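Local atomic coordinates of endoglucanase A (Clostridium longisporum, PDB entry 6Q1I), a protein that hydrolyses internal beta-1,4-glucosidic linkages in cellulose derivatives, barley beta-glucan and lichenan, and also attacks xylan, through its family 5 glycoside hydrolase domain. Residues C314-N319 against F330-R335. Numbering follows the deposited sequence. Where two conformers were deposited one is given.
Sequences CVWWDN and FGLLNR
The carboxylate of Asp-318 faces the backbone at Leu-332 and Leu-333 and takes up both amides. Leu-333 N gives the straighter bond, 2.9 Å to the syn lone pair of Asp-318 OD2, while Leu-332 N is shared weakly between the two oxygens. The group lies there because CG stands opposite the backbone N (chi1 -166°). Trp-25 NE1 also donates to OD2 and Asn-320 N to OD1, so that four N-H groups converge on the two oxygens, which should limit the carboxylate's rotation and would tend to keep it ionised. A water bridges Asp-318 OD1, weakly, to Leu-333 O and to Arg-335 NE, which is 2.8 Å from the water oxygen. The side chain of Arg-335, extended from CG to NE, brings its guanidinium edge-on to this water, which lies in the group's plane. Its NH2 bonds only weakly to Asp-318 O, whereas its strongest partner is Thr-30 OG1, bonded to NH1; Gly-28 O also accepts from NH2, both residues following strand 23-27.

Two residues earlier in the strand, the indole N-H of Trp-316 points almost straight at Phe-330 O (2.9 Å, 170° at the hydrogen), with the oxygen in the ring plane. Leu-332 CD1 sits over one face of the same indole, 3.4 Å from the centroid of its five-membered ring, in a CH-pi contact. Ile-345 and Leu-349 of helix 343-356 pack against both side chains.

Trp-317 turns the CD1 edge of its indole toward the face of Phe-330, an offset edge-to-face pair with planes at 87° and Trp-317 CD1 3.7 Å from Phe-330 CD2. Trp-317 also lies beside Gln-284, the altered residue at the nucleophile position assigned by similarity. The contact thus folds the loop after the eighth strand of the TIM barrel back onto that strand's C-terminal end, the end where family 5 glycosidases carry their active site.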
loop_
_atom_site.group_PDB
_atom_site.type_symbol
_atom_site.label_atom_id
_atom_site.label_comp_id
_atom_site.label_asym_id
_atom_site.label_seq_id
_atom_site.Cartn_x
_atom_site.Cartn_y
_atom_site.Cartn_z
ATOM N N CYS A 314 3.587 -9.513 -0.271
ATOM C CA CYS A 314 2.176 -9.170 -0.216
ATOM C C CYS A 314 1.850 -8.660 1.175
ATOM O O CYS A 314 2.296 -9.210 2.185
ATOM C CB CYS A 314 1.293 -10.347 -0.639
ATOM S SG CYS A 314 1.710 -11.899 0.158
ATOM N N VAL A 315 1.070 -7.581 1.209
ATOM C CA VAL A 315 0.855 -6.780 2.414
ATOM C C VAL A 315 -0.649 -6.736 2.710
ATOM O O VAL A 315 -1.431 -6.145 1.951
ATOM C CB VAL A 315 1.440 -5.372 2.237
ATOM C CG1 VAL A 315 1.437 -4.626 3.547
ATOM C CG2 VAL A 315 2.870 -5.427 1.663
ATOM N N TRP A 316 -1.054 -7.358 3.821
ATOM C CA TRP A 316 -2.466 -7.414 4.189
ATOM C C TRP A 316 -2.968 -6.028 4.599
ATOM O O TRP A 316 -2.290 -5.306 5.328
ATOM C CB TRP A 316 -2.646 -8.392 5.356
ATOM C CG TRP A 316 -4.086 -8.586 5.764
ATOM C CD1 TRP A 316 -4.835 -7.755 6.553
ATOM C CD2 TRP A 316 -4.954 -9.669 5.390
ATOM N NE1 TRP A 316 -6.114 -8.251 6.692
ATOM C CE2 TRP A 316 -6.210 -9.426 5.994
ATOM C CE3 TRP A 316 -4.788 -10.831 4.624
ATOM C CZ2 TRP A 316 -7.293 -10.300 5.851
ATOM C CZ3 TRP A 316 -5.856 -11.701 4.497
ATOM C CH2 TRP A 316 -7.095 -11.427 5.101
ATOM N N TRP A 317 -4.172 -5.667 4.137
ATOM C CA TRP A 317 -4.815 -4.409 4.539
ATOM C C TRP A 317 -5.557 -4.611 5.863
ATOM O O TRP A 317 -6.585 -5.289 5.901
ATOM C CB TRP A 317 -5.792 -3.931 3.459
ATOM C CG TRP A 317 -6.443 -2.641 3.838
ATOM C CD1 TRP A 317 -7.718 -2.469 4.326
ATOM C CD2 TRP A 317 -5.842 -1.338 3.828
ATOM N NE1 TRP A 317 -7.937 -1.139 4.618
ATOM C CE2 TRP A 317 -6.802 -0.426 4.326
ATOM C CE3 TRP A 317 -4.587 -0.852 3.442
ATOM C CZ2 TRP A 317 -6.550 0.943 4.427
ATOM C CZ3 TRP A 317 -4.334 0.508 3.550
ATOM C CH2 TRP A 317 -5.306 1.389 4.043
ATOM N N ASP A 318 -5.057 -4.025 6.953
ATOM C CA ASP A 318 -5.676 -4.162 8.277
ATOM C C ASP A 318 -6.175 -2.807 8.779
ATOM O O ASP A 318 -5.396 -1.989 9.276
ATOM C CB ASP A 318 -4.723 -4.791 9.291
ATOM C CG ASP A 318 -5.443 -5.237 10.551
ATOM O OD1 ASP A 318 -6.517 -4.667 10.827
ATOM O OD2 ASP A 318 -4.958 -6.155 11.243
ATOM N N ASN A 319 -7.482 -2.580 8.660
ATOM C CA ASN A 319 -8.101 -1.338 9.101
ATOM C C ASN A 319 -8.727 -1.439 10.485
ATOM O O ASN A 319 -9.430 -0.516 10.894
ATOM C CB ASN A 319 -9.126 -0.847 8.079
ATOM C CG ASN A 319 -10.216 -1.858 7.801
ATOM O OD1 ASN A 319 -10.286 -2.911 8.438
ATOM N ND2 ASN A 319 -11.066 -1.551 6.825
ATOM N N PHE A 330 -11.698 -5.881 7.018
ATOM C CA PHE A 330 -10.413 -6.538 6.814
ATOM C C PHE A 330 -9.606 -6.699 8.106
ATOM O O PHE A 330 -8.475 -7.193 8.069
ATOM C CB PHE A 330 -9.576 -5.736 5.799
ATOM C CG PHE A 330 -10.128 -5.733 4.384
ATOM C CD1 PHE A 330 -9.980 -6.838 3.569
ATOM C CD2 PHE A 330 -10.747 -4.613 3.860
ATOM C CE1 PHE A 330 -10.456 -6.848 2.279
ATOM C CE2 PHE A 330 -11.227 -4.614 2.561
ATOM C CZ PHE A 330 -11.073 -5.729 1.765
ATOM N N GLY A 331 -10.170 -6.314 9.247
ATOM C CA GLY A 331 -9.382 -6.260 10.466
ATOM C C GLY A 331 -8.898 -7.627 10.918
ATOM O O GLY A 331 -9.649 -8.608 10.923
ATOM N N LEU A 332 -7.635 -7.671 11.356
ATOM C CA LEU A 332 -7.042 -8.878 11.927
ATOM C C LEU A 332 -6.536 -8.685 13.348
ATOM O O LEU A 332 -6.761 -9.553 14.198
ATOM C CB LEU A 332 -5.896 -9.407 11.047
ATOM C CG LEU A 332 -6.297 -10.017 9.707
ATOM C CD1 LEU A 332 -5.063 -10.546 9.005
ATOM C CD2 LEU A 332 -7.343 -11.126 9.859
ATOM N N LEU A 333 -5.818 -7.601 13.625
ATOM C CA LEU A 333 -5.338 -7.292 14.967
ATOM C C LEU A 333 -6.318 -6.344 15.646
ATOM O O LEU A 333 -6.582 -5.254 15.139
ATOM C CB LEU A 333 -3.959 -6.632 14.914
ATOM C CG LEU A 333 -3.406 -6.178 16.268
ATOM C CD1 LEU A 333 -3.103 -7.385 17.151
ATOM C CD2 LEU A 333 -2.167 -5.314 16.079
ATOM N N ASN A 334 -6.842 -6.739 16.798
ATOM C CA ASN A 334 -7.655 -5.834 17.604
ATOM C C ASN A 334 -6.704 -4.883 18.326
ATOM O O ASN A 334 -5.982 -5.290 19.241
ATOM C CB ASN A 334 -8.498 -6.635 18.589
ATOM C CG ASN A 334 -9.419 -5.762 19.410
ATOM O OD1 ASN A 334 -9.077 -4.638 19.770
ATOM N ND2 ASN A 334 -10.589 -6.287 19.728
ATOM N N ARG A 335 -6.671 -3.624 17.893
ATOM C CA ARG A 335 -5.673 -2.699 18.410
ATOM C C ARG A 335 -5.945 -2.274 19.840
ATOM O O ARG A 335 -5.034 -1.768 20.497
ATOM C CB ARG A 335 -5.570 -1.479 17.507
ATOM C CG ARG A 335 -5.049 -1.812 16.129
ATOM C CD ARG A 335 -4.817 -0.586 15.310
ATOM N NE ARG A 335 -4.861 -0.888 13.880
ATOM C CZ ARG A 335 -4.888 0.055 12.947
ATOM N NH1 ARG A 335 -4.837 1.325 13.307
ATOM N NH2 ARG A 335 -4.986 -0.262 11.667
HETATM O O HOH W 1 -5.630 -3.509 13.255
#